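Local coordinates for protein myosin-I heavy chain (Dictyostelium discoideum, PDB 5EJR) that works as an actin-based motor with ATPase activity in early phagocytosis and adhesion, and is represented here by a MyTH4-FERM unit of its tail, at residues Gly254-Asn259 and Arg295-Leu300; Val258-Gly263 and Glu289-Val294. All blocks are in the same frame, centred on the assembly; numbering follows the deposited sequence.

Contact 1. Residues Gly254-Asn259 and Arg295-Leu300; sequences GISAVN and RRRFFL. With EDO (1,2-ethanediol), chain E.
Arg-295 pairs with Gly-254 through two nearly straight backbone bonds that define an antiparallel hydrogen-bonded pair: Gly-254 N reaches Arg-295 O at 3.0 Å, and Arg-295 N returns to Gly-254 O. The Arg-295 side chain leaves on the face that also carries Ser-256, and its CD lies 3.8 Å from Ser-256 OG before the guanidinium turns to a salt bridge with Glu-330 on helix 317-332. Arg-296, pointing the other way, is held within its own segment, NE donating to Phe-298 O. Arg-297 then bends back over the partner strand. With CG anti to the backbone N (chi1 -176°) and further bends at chi2 and chi3, its guanidinium returns alongside 254-256, where NH2 gives a bond of 2.8 Å to Ser-256 OG and a weak one to Ile-255 O. NE donates to O1 of a 1,2-ethanediol, probably from the crystallisation liquor, at 3.1 Å, so two nitrogens of the same guanidinium, NE and NH2, are engaged near its plane. Arg-297 CG lies over the centre of one face of the Phe-298 ring, which also stacks on Phe-503. Such pairing, with the last strand passing into a linker, is that of the ubiquitin-like first lobe of a FERM domain.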
ATOM      1  N   GLY A 254     -11.892  -5.347   4.212  1.00 14.26           N
ATOM      2  CA  GLY A 254     -10.503  -4.940   4.083  1.00 13.86           C
ATOM      3  C   GLY A 254     -10.133  -4.884   2.622  1.00 19.78           C
ATOM      4  O   GLY A 254     -10.991  -5.087   1.760  1.00 18.93           O
ATOM      5  N   ILE A 255      -8.851  -4.669   2.340  1.00 18.43           N
ATOM      6  CA  ILE A 255      -8.320  -4.589   0.986  1.00 19.28           C
ATOM      7  C   ILE A 255      -7.137  -5.515   0.798  1.00 23.03           C
ATOM      8  O   ILE A 255      -6.334  -5.680   1.716  1.00 23.73           O
ATOM      9  CB  ILE A 255      -7.998  -3.103   0.653  1.00 22.83           C
ATOM     10  CG1 ILE A 255      -9.326  -2.324   0.424  1.00 23.27           C
ATOM     11  CG2 ILE A 255      -7.011  -2.955  -0.535  1.00 24.77           C
ATOM     12  CD1 ILE A 255      -9.205  -0.884   0.044  1.00 23.98           C
ATOM     13  N   SER A 256      -7.060  -6.138  -0.386  1.00 19.38           N
ATOM     14  CA  SER A 256      -5.957  -6.979  -0.831  1.00 20.59           C
ATOM     15  C   SER A 256      -5.327  -6.406  -2.121  1.00 24.41           C
ATOM     16  O   SER A 256      -6.024  -5.815  -2.958  1.00 22.81           O
ATOM     17  CB  SER A 256      -6.435  -8.411  -1.072  1.00 22.00           C
ATOM     18  OG  SER A 256      -6.774  -9.019   0.165  1.00 24.22           O
ATOM     19  N   ALA A 257      -4.015  -6.573  -2.265  1.00 22.01           N
ATOM     20  CA  ALA A 257      -3.258  -6.175  -3.466  1.00 22.66           C
ATOM     21  C   ALA A 257      -3.252  -7.432  -4.326  1.00 29.41           C
ATOM     22  O   ALA A 257      -2.766  -8.472  -3.883  1.00 30.34           O
ATOM     23  CB  ALA A 257      -1.830  -5.776  -3.105  1.00 22.71           C
ATOM     24  N   VAL A 258      -3.883  -7.371  -5.489  1.00 26.10           N
ATOM     25  CA  VAL A 258      -4.031  -8.527  -6.383  1.00 26.77           C
ATOM     26  C   VAL A 258      -3.229  -8.350  -7.681  1.00 33.96           C
ATOM     27  O   VAL A 258      -3.391  -7.338  -8.341  1.00 31.96           O
ATOM     28  CB  VAL A 258      -5.547  -8.776  -6.705  1.00 29.53           C
ATOM     29  CG1 VAL A 258      -5.733  -9.939  -7.693  1.00 29.59           C
ATOM     30  CG2 VAL A 258      -6.368  -8.996  -5.431  1.00 27.56           C
ATOM     31  N   ASN A 259      -2.401  -9.352  -8.051  1.00 33.82           N
ATOM     32  CA  ASN A 259      -1.647  -9.404  -9.312  1.00 35.36           C
ATOM     33  C   ASN A 259      -2.019 -10.732  -9.998  1.00 41.74           C
ATOM     34  O   ASN A 259      -1.674 -11.802  -9.502  1.00 39.93           O
ATOM     35  CB  ASN A 259      -0.131  -9.305  -9.068  1.00 35.72           C
ATOM     36  CG  ASN A 259       0.703  -9.148 -10.327  1.00 52.56           C
ATOM     37  OD1 ASN A 259       0.461  -9.793 -11.358  1.00 45.35           O
ATOM     38  ND2 ASN A 259       1.737  -8.301 -10.260  1.00 39.15           N
ATOM     39  N   ARG A 295     -12.450  -6.953  -0.037  1.00 17.60           N
ATOM     40  CA  ARG A 295     -12.818  -8.320   0.303  1.00 16.47           C
ATOM     41  C   ARG A 295     -13.433  -8.301   1.676  1.00 18.95           C
ATOM     42  O   ARG A 295     -13.093  -7.447   2.492  1.00 17.49           O
ATOM     43  CB  ARG A 295     -11.576  -9.230   0.323  1.00 20.18           C
ATOM     44  CG  ARG A 295     -10.992  -9.521  -1.065  1.00 22.47           C
ATOM     45  CD  ARG A 295      -9.999 -10.660  -0.982  1.00 29.15           C
ATOM     46  NE  ARG A 295     -10.638 -11.977  -0.853  1.00 24.81           N
ATOM     47  CZ  ARG A 295     -11.160 -12.667  -1.863  1.00 35.71           C
ATOM     48  NH1 ARG A 295     -11.229 -12.133  -3.078  1.00 25.72           N
ATOM     49  NH2 ARG A 295     -11.658 -13.878  -1.657  1.00 31.57           N
ATOM     50  N   ARG A 296     -14.308  -9.261   1.953  1.00 13.88           N
ATOM     51  CA  ARG A 296     -14.815  -9.367   3.314  1.00 14.60           C
ATOM     52  C   ARG A 296     -13.715 -10.106   4.054  1.00 18.34           C
ATOM     53  O   ARG A 296     -13.277 -11.198   3.630  1.00 15.23           O
ATOM     54  CB  ARG A 296     -16.152 -10.096   3.420  1.00 13.86           C
ATOM     55  CG  ARG A 296     -16.549 -10.080   4.897  1.00 16.65           C
ATOM     56  CD  ARG A 296     -17.879 -10.603   5.113  1.00 19.32           C
ATOM     57  NE  ARG A 296     -18.156 -10.821   6.528  1.00 15.04           N
ATOM     58  CZ  ARG A 296     -19.354 -11.177   6.952  1.00 23.69           C
ATOM     59  NH1 ARG A 296     -20.357 -11.307   6.089  1.00 14.30           N
ATOM     60  NH2 ARG A 296     -19.564 -11.405   8.236  1.00 15.50           N
ATOM     61  N   ARG A 297     -13.166  -9.418   5.044  1.00 14.65           N
ATOM     62  CA  ARG A 297     -12.005  -9.859   5.788  1.00 14.72           C
ATOM     63  C   ARG A 297     -12.370 -10.642   7.029  1.00 18.71           C
ATOM     64  O   ARG A 297     -11.748 -11.659   7.292  1.00 20.08           O
ATOM     65  CB  ARG A 297     -11.129  -8.639   6.137  1.00 17.03           C
ATOM     66  CG  ARG A 297      -9.793  -8.967   6.866  1.00 24.29           C
ATOM     67  CD  ARG A 297      -8.736  -9.596   5.965  1.00 25.55           C
ATOM     68  NE  ARG A 297      -8.330  -8.709   4.870  1.00 28.78           N
ATOM     69  CZ  ARG A 297      -8.213  -9.088   3.598  1.00 48.24           C
ATOM     70  NH1 ARG A 297      -8.469 -10.343   3.243  1.00 26.33           N
ATOM     71  NH2 ARG A 297      -7.838  -8.215   2.669  1.00 33.42           N
ATOM     72  N   PHE A 298     -13.355 -10.179   7.800  1.00 13.36           N
ATOM     73  CA  PHE A 298     -13.690 -10.805   9.069  1.00 12.40           C
ATOM     74  C   PHE A 298     -15.044 -11.503   9.103  1.00 15.68           C
ATOM     75  O   PHE A 298     -16.022 -11.005   8.568  1.00 11.45           O
ATOM     76  CB  PHE A 298     -13.587  -9.771  10.189  1.00 14.49           C
ATOM     77  CG  PHE A 298     -12.224  -9.119  10.273  1.00 15.48           C
ATOM     78  CD1 PHE A 298     -11.123  -9.823  10.769  1.00 17.82           C
ATOM     79  CD2 PHE A 298     -12.049  -7.786   9.918  1.00 16.64           C
ATOM     80  CE1 PHE A 298      -9.863  -9.205  10.872  1.00 19.03           C
ATOM     81  CE2 PHE A 298     -10.790  -7.161  10.040  1.00 20.05           C
ATOM     82  CZ  PHE A 298      -9.706  -7.878  10.504  1.00 18.97           C
ATOM     83  N   PHE A 299     -15.077 -12.655   9.774  1.00 12.72           N
ATOM     84  CA  PHE A 299     -16.261 -13.499   9.900  1.00 12.92           C
ATOM     85  C   PHE A 299     -16.405 -13.829  11.360  1.00 17.67           C
ATOM     86  O   PHE A 299     -15.645 -14.645  11.869  1.00 16.01           O
ATOM     87  CB  PHE A 299     -16.091 -14.786   9.055  1.00 13.96           C
ATOM     88  CG  PHE A 299     -16.130 -14.533   7.565  1.00 15.31           C
ATOM     89  CD1 PHE A 299     -14.983 -14.127   6.882  1.00 17.31           C
ATOM     90  CD2 PHE A 299     -17.313 -14.698   6.846  1.00 14.87           C
ATOM     91  CE1 PHE A 299     -15.028 -13.869   5.508  1.00 18.62           C
ATOM     92  CE2 PHE A 299     -17.357 -14.449   5.469  1.00 18.15           C
ATOM     93  CZ  PHE A 299     -16.220 -14.033   4.808  1.00 17.01           C
ATOM     94  N   LEU A 300     -17.315 -13.126  12.046  1.00 18.56           N
ATOM     95  CA  LEU A 300     -17.539 -13.252  13.498  1.00 18.83           C
ATOM     96  C   LEU A 300     -18.689 -14.163  13.868  1.00 21.24           C
ATOM     97  O   LEU A 300     -18.743 -14.641  15.001  1.00 20.26           O
ATOM     98  CB  LEU A 300     -17.772 -11.847  14.113  1.00 19.61           C
ATOM     99  CG  LEU A 300     -16.506 -10.946  14.164  1.00 23.28           C
ATOM    100  CD1 LEU A 300     -16.827  -9.568  14.781  1.00 23.57           C
ATOM    101  CD2 LEU A 300     -15.407 -11.592  15.011  1.00 23.90           C
TER
HETATM  102  C1  EDO E2404      -6.904  -6.571   7.513  1.00 29.86           C
HETATM  103  O1  EDO E2404      -7.588  -6.109   6.343  1.00 24.29           O
HETATM  104  C2  EDO E2404      -5.441  -5.984   7.556  1.00 30.94           C
HETATM  105  O2  EDO E2404      -5.530  -4.640   8.013  1.00 34.72           O

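Contact 2. Residues Val258-Gly263 and Glu289-Val294. With EDO (1,2-ethanediol), chain C.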
ATOM      1  N   VAL A 258      -3.883  -7.371  -5.489  1.00 26.10           N
ATOM      2  CA  VAL A 258      -4.031  -8.527  -6.383  1.00 26.77           C
ATOM      3  C   VAL A 258      -3.229  -8.350  -7.681  1.00 33.96           C
ATOM      4  O   VAL A 258      -3.391  -7.338  -8.341  1.00 31.96           O
ATOM      5  CB  VAL A 258      -5.547  -8.776  -6.705  1.00 29.53           C
ATOM      6  CG1 VAL A 258      -5.733  -9.939  -7.693  1.00 29.59           C
ATOM      7  CG2 VAL A 258      -6.368  -8.996  -5.431  1.00 27.56           C
ATOM      8  N   ASN A 259      -2.401  -9.352  -8.051  1.00 33.82           N
ATOM      9  CA  ASN A 259      -1.647  -9.404  -9.312  1.00 35.36           C
ATOM     10  C   ASN A 259      -2.019 -10.732  -9.998  1.00 41.74           C
ATOM     11  O   ASN A 259      -1.674 -11.802  -9.502  1.00 39.93           O
ATOM     12  CB  ASN A 259      -0.131  -9.305  -9.068  1.00 35.72           C
ATOM     13  CG  ASN A 259       0.703  -9.148 -10.327  1.00 52.56           C
ATOM     14  OD1 ASN A 259       0.461  -9.793 -11.358  1.00 45.35           O
ATOM     15  ND2 ASN A 259       1.737  -8.301 -10.260  1.00 39.15           N
ATOM     16  N   GLU A 260      -2.760 -10.658 -11.103  1.00 41.49           N
ATOM     17  CA  GLU A 260      -3.239 -11.850 -11.804  1.00 43.34           C
ATOM     18  C   GLU A 260      -2.173 -12.609 -12.615  1.00 51.02           C
ATOM     19  O   GLU A 260      -2.243 -13.843 -12.678  1.00 50.84           O
ATOM     20  CB  GLU A 260      -4.443 -11.509 -12.690  1.00 44.91           C
ATOM     21  CG  GLU A 260      -5.729 -11.321 -11.898  1.00 54.35           C
ATOM     22  CD  GLU A 260      -6.949 -10.894 -12.690  1.00 66.16           C
ATOM     23  OE1 GLU A 260      -7.010 -11.178 -13.908  1.00 69.88           O
ATOM     24  OE2 GLU A 260      -7.861 -10.293 -12.080  1.00 49.64           O
ATOM     25  N   THR A 261      -1.215 -11.897 -13.248  1.00 49.89           N
ATOM     26  CA  THR A 261      -0.178 -12.554 -14.063  1.00 51.49           C
ATOM     27  C   THR A 261       0.777 -13.347 -13.173  1.00 57.85           C
ATOM     28  O   THR A 261       1.161 -14.468 -13.519  1.00 58.81           O
ATOM     29  CB  THR A 261       0.521 -11.580 -15.019  1.00 57.81           C
ATOM     30  OG1 THR A 261       1.333 -10.683 -14.272  1.00 61.97           O
ATOM     31  CG2 THR A 261      -0.450 -10.814 -15.895  1.00 51.83           C
ATOM     32  N   ALA A 262       1.120 -12.779 -12.008  1.00 54.77           N
ATOM     33  CA  ALA A 262       1.941 -13.436 -11.000  1.00 54.79           C
ATOM     34  C   ALA A 262       0.971 -13.606  -9.846  1.00 58.94           C
ATOM     35  O   ALA A 262       0.761 -12.638  -9.124  1.00 61.00           O
ATOM     36  CB  ALA A 262       3.101 -12.533 -10.597  1.00 55.71           C
ATOM     37  N   GLY A 263       0.315 -14.776  -9.773  1.00 52.42           N
ATOM     38  CA  GLY A 263      -0.720 -15.163  -8.806  1.00 49.87           C
ATOM     39  C   GLY A 263      -0.528 -14.735  -7.363  1.00 49.52           C
ATOM     40  O   GLY A 263      -0.237 -15.554  -6.488  1.00 48.77           O
ATOM     41  N   GLU A 289       0.520  -6.301 -13.571  1.00 49.93           N
ATOM     42  CA  GLU A 289      -0.068  -5.174 -12.849  1.00 48.53           C
ATOM     43  C   GLU A 289      -0.831  -5.562 -11.564  1.00 46.07           C
ATOM     44  O   GLU A 289      -1.618  -6.513 -11.570  1.00 44.62           O
ATOM     45  CB  GLU A 289      -0.999  -4.395 -13.801  1.00 50.65           C
ATOM     46  CG  GLU A 289      -1.078  -2.908 -13.500  1.00 66.52           C
ATOM     47  CD  GLU A 289      -2.356  -2.203 -13.919  1.00 95.09           C
ATOM     48  OE1 GLU A 289      -3.450  -2.632 -13.482  1.00 96.49           O
ATOM     49  OE2 GLU A 289      -2.256  -1.175 -14.627  1.00 88.30           O
ATOM     50  N   PHE A 290      -0.630  -4.781 -10.487  1.00 37.88           N
ATOM     51  CA  PHE A 290      -1.360  -4.947  -9.228  1.00 35.70           C
ATOM     52  C   PHE A 290      -2.577  -4.036  -9.216  1.00 35.97           C
ATOM     53  O   PHE A 290      -2.545  -2.928  -9.758  1.00 34.91           O
ATOM     54  CB  PHE A 290      -0.500  -4.591  -7.998  1.00 37.39           C
ATOM     55  CG  PHE A 290       0.445  -5.652  -7.490  1.00 39.55           C
ATOM     56  CD1 PHE A 290       0.026  -6.588  -6.550  1.00 42.05           C
ATOM     57  CD2 PHE A 290       1.775  -5.680  -7.904  1.00 43.09           C
ATOM     58  CE1 PHE A 290       0.903  -7.570  -6.074  1.00 42.80           C
ATOM     59  CE2 PHE A 290       2.654  -6.657  -7.423  1.00 45.69           C
ATOM     60  CZ  PHE A 290       2.210  -7.598  -6.515  1.00 42.98           C
ATOM     61  N   TYR A 291      -3.628  -4.478  -8.521  1.00 31.23           N
ATOM     62  CA  TYR A 291      -4.814  -3.681  -8.281  1.00 30.00           C
ATOM     63  C   TYR A 291      -5.353  -3.965  -6.890  1.00 28.80           C
ATOM     64  O   TYR A 291      -5.084  -5.030  -6.339  1.00 27.69           O
ATOM     65  CB  TYR A 291      -5.882  -3.846  -9.384  1.00 31.14           C
ATOM     66  CG  TYR A 291      -6.523  -5.212  -9.453  1.00 32.21           C
ATOM     67  CD1 TYR A 291      -7.662  -5.506  -8.707  1.00 32.59           C
ATOM     68  CD2 TYR A 291      -6.037  -6.190 -10.315  1.00 33.19           C
ATOM     69  CE1 TYR A 291      -8.283  -6.750  -8.795  1.00 33.86           C
ATOM     70  CE2 TYR A 291      -6.654  -7.436 -10.416  1.00 33.63           C
ATOM     71  CZ  TYR A 291      -7.781  -7.711  -9.658  1.00 41.76           C
ATOM     72  OH  TYR A 291      -8.401  -8.935  -9.754  1.00 42.18           O
ATOM     73  N   PHE A 292      -6.073  -2.998  -6.321  1.00 22.44           N
ATOM     74  CA  PHE A 292      -6.715  -3.119  -5.013  1.00 21.11           C
ATOM     75  C   PHE A 292      -8.099  -3.725  -5.170  1.00 23.86           C
ATOM     76  O   PHE A 292      -8.866  -3.307  -6.044  1.00 22.05           O
ATOM     77  CB  PHE A 292      -6.868  -1.746  -4.364  1.00 22.21           C
ATOM     78  CG  PHE A 292      -5.594  -1.074  -3.937  1.00 23.45           C
ATOM     79  CD1 PHE A 292      -4.805  -1.617  -2.929  1.00 23.56           C
ATOM     80  CD2 PHE A 292      -5.220   0.148  -4.481  1.00 25.94           C
ATOM     81  CE1 PHE A 292      -3.650  -0.972  -2.502  1.00 25.88           C
ATOM     82  CE2 PHE A 292      -4.046   0.782  -4.070  1.00 28.60           C
ATOM     83  CZ  PHE A 292      -3.279   0.228  -3.071  1.00 26.06           C
ATOM     84  N   GLN A 293      -8.425  -4.704  -4.310  1.00 20.42           N
ATOM     85  CA  GLN A 293      -9.730  -5.350  -4.310  1.00 19.47           C
ATOM     86  C   GLN A 293     -10.309  -5.406  -2.875  1.00 20.83           C
ATOM     87  O   GLN A 293      -9.618  -5.820  -1.948  1.00 19.99           O
ATOM     88  CB  GLN A 293      -9.629  -6.735  -4.955  1.00 20.69           C
ATOM     89  CG  GLN A 293     -10.853  -7.647  -4.799  1.00 30.10           C
ATOM     90  CD  GLN A 293     -10.525  -9.082  -5.171  1.00 37.56           C
ATOM     91  OE1 GLN A 293      -9.867  -9.801  -4.427  1.00 34.48           O
ATOM     92  NE2 GLN A 293     -11.026  -9.563  -6.294  1.00 30.59           N
ATOM     93  N   VAL A 294     -11.538  -4.929  -2.704  1.00 16.85           N
ATOM     94  CA  VAL A 294     -12.243  -4.985  -1.429  1.00 16.51           C
ATOM     95  C   VAL A 294     -12.666  -6.438  -1.240  1.00 21.19           C
ATOM     96  O   VAL A 294     -13.109  -7.096  -2.185  1.00 20.84           O
ATOM     97  CB  VAL A 294     -13.427  -3.983  -1.323  1.00 20.34           C
ATOM     98  CG1 VAL A 294     -14.377  -4.338  -0.175  1.00 18.10           C
ATOM     99  CG2 VAL A 294     -12.906  -2.559  -1.143  1.00 20.47           C
TER
HETATM  100  C1  EDO C2402      -5.600  -0.069  -7.967  1.00 40.17           C
HETATM  101  O1  EDO C2402      -6.833  -0.719  -8.297  1.00 36.18           O
HETATM  102  C2  EDO C2402      -5.301   1.148  -8.878  1.00 44.84           C
HETATM  103  O2  EDO C2402      -4.732   2.184  -8.071  1.00 47.93           O
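Tyr-291 OH donates to Glu-260 OE2 at 2.7 Å, the only side-chain hydrogen bond between the two segments. The carboxylate oxygen arrives at the ring edge and uses its anti lone pair, and the carboxylate and ring planes stand 78° apart. The phenol gets there because CG of Tyr-291 sits between the backbone N and the carbonyl carbon (chi1 67°), which lays the ring alongside Val-258, the two side chains pointing the same way. Val-258 CB rests over one face of that ring, 4.0 Å from its centroid in a CH-pi contact, while CG1 comes within 3.6 Å of Tyr-291 CZ. The other methyl, CG2, meets the amide oxygen of Gln-293, whose polar partner is Arg-295. Beneath these side chains Val-258 and Tyr-291 form an antiparallel hydrogen-bonded pair, with Val-258 N on Tyr-291 O at 2.8 Å and almost linear, and Tyr-291 N on Val-258 O. This is the pairing of neighbouring strands in the ubiquitin-like lobe of the FERM domain, here at the end where strand 253-259 turns away. On the face carrying Asn-259 and Phe-290 a second CH-pi contact forms: Asn-259 CB stands over the Phe-290 ring, 3.7 Å from its centroid. The amide plane is nearly perpendicular to the ring, and ND2 lies over the same ring at 3.4 Å from Phe-290 CE2 while donating to Lys-287 O. Phe-290 also stacks on Trp-281 of helix 274-283. At the other end of the amide, Asn-259 OD1 accepts from Ala-262 N at 3.1 Å, an Asx motif in which the side chain holds the backbone of the turn that follows. Phe-292, whose side chain points away from 258-263, gives its N-H to O1 of a 1,2-ethanediol, probably from the crystallisation liquor, that also bonds Lys-213 O.

Overall arrangement
Contacts 1 and 2 are two lengths of one strand pair, 253-259 with 290-296, in the antiparallel sheet where 253-259 runs between 264-267 and 290-296; their centres lie 13 Å apart. They share Val-258 and Asn-259, and Ser-256 O with Gln-293 N, a probable hydrogen bond, joins them across the middle. Because the strands are antiparallel, contact 1 takes the start of the first strand and the end of the second, contact 2 the reverse. Strand 264-267 and helix 274-283 lie between the two strands in sequence. At the contact 1 end the chain leaves the ubiquitin-like lobe, and Arg-295 and Arg-296 bond to residues of helix 317-332.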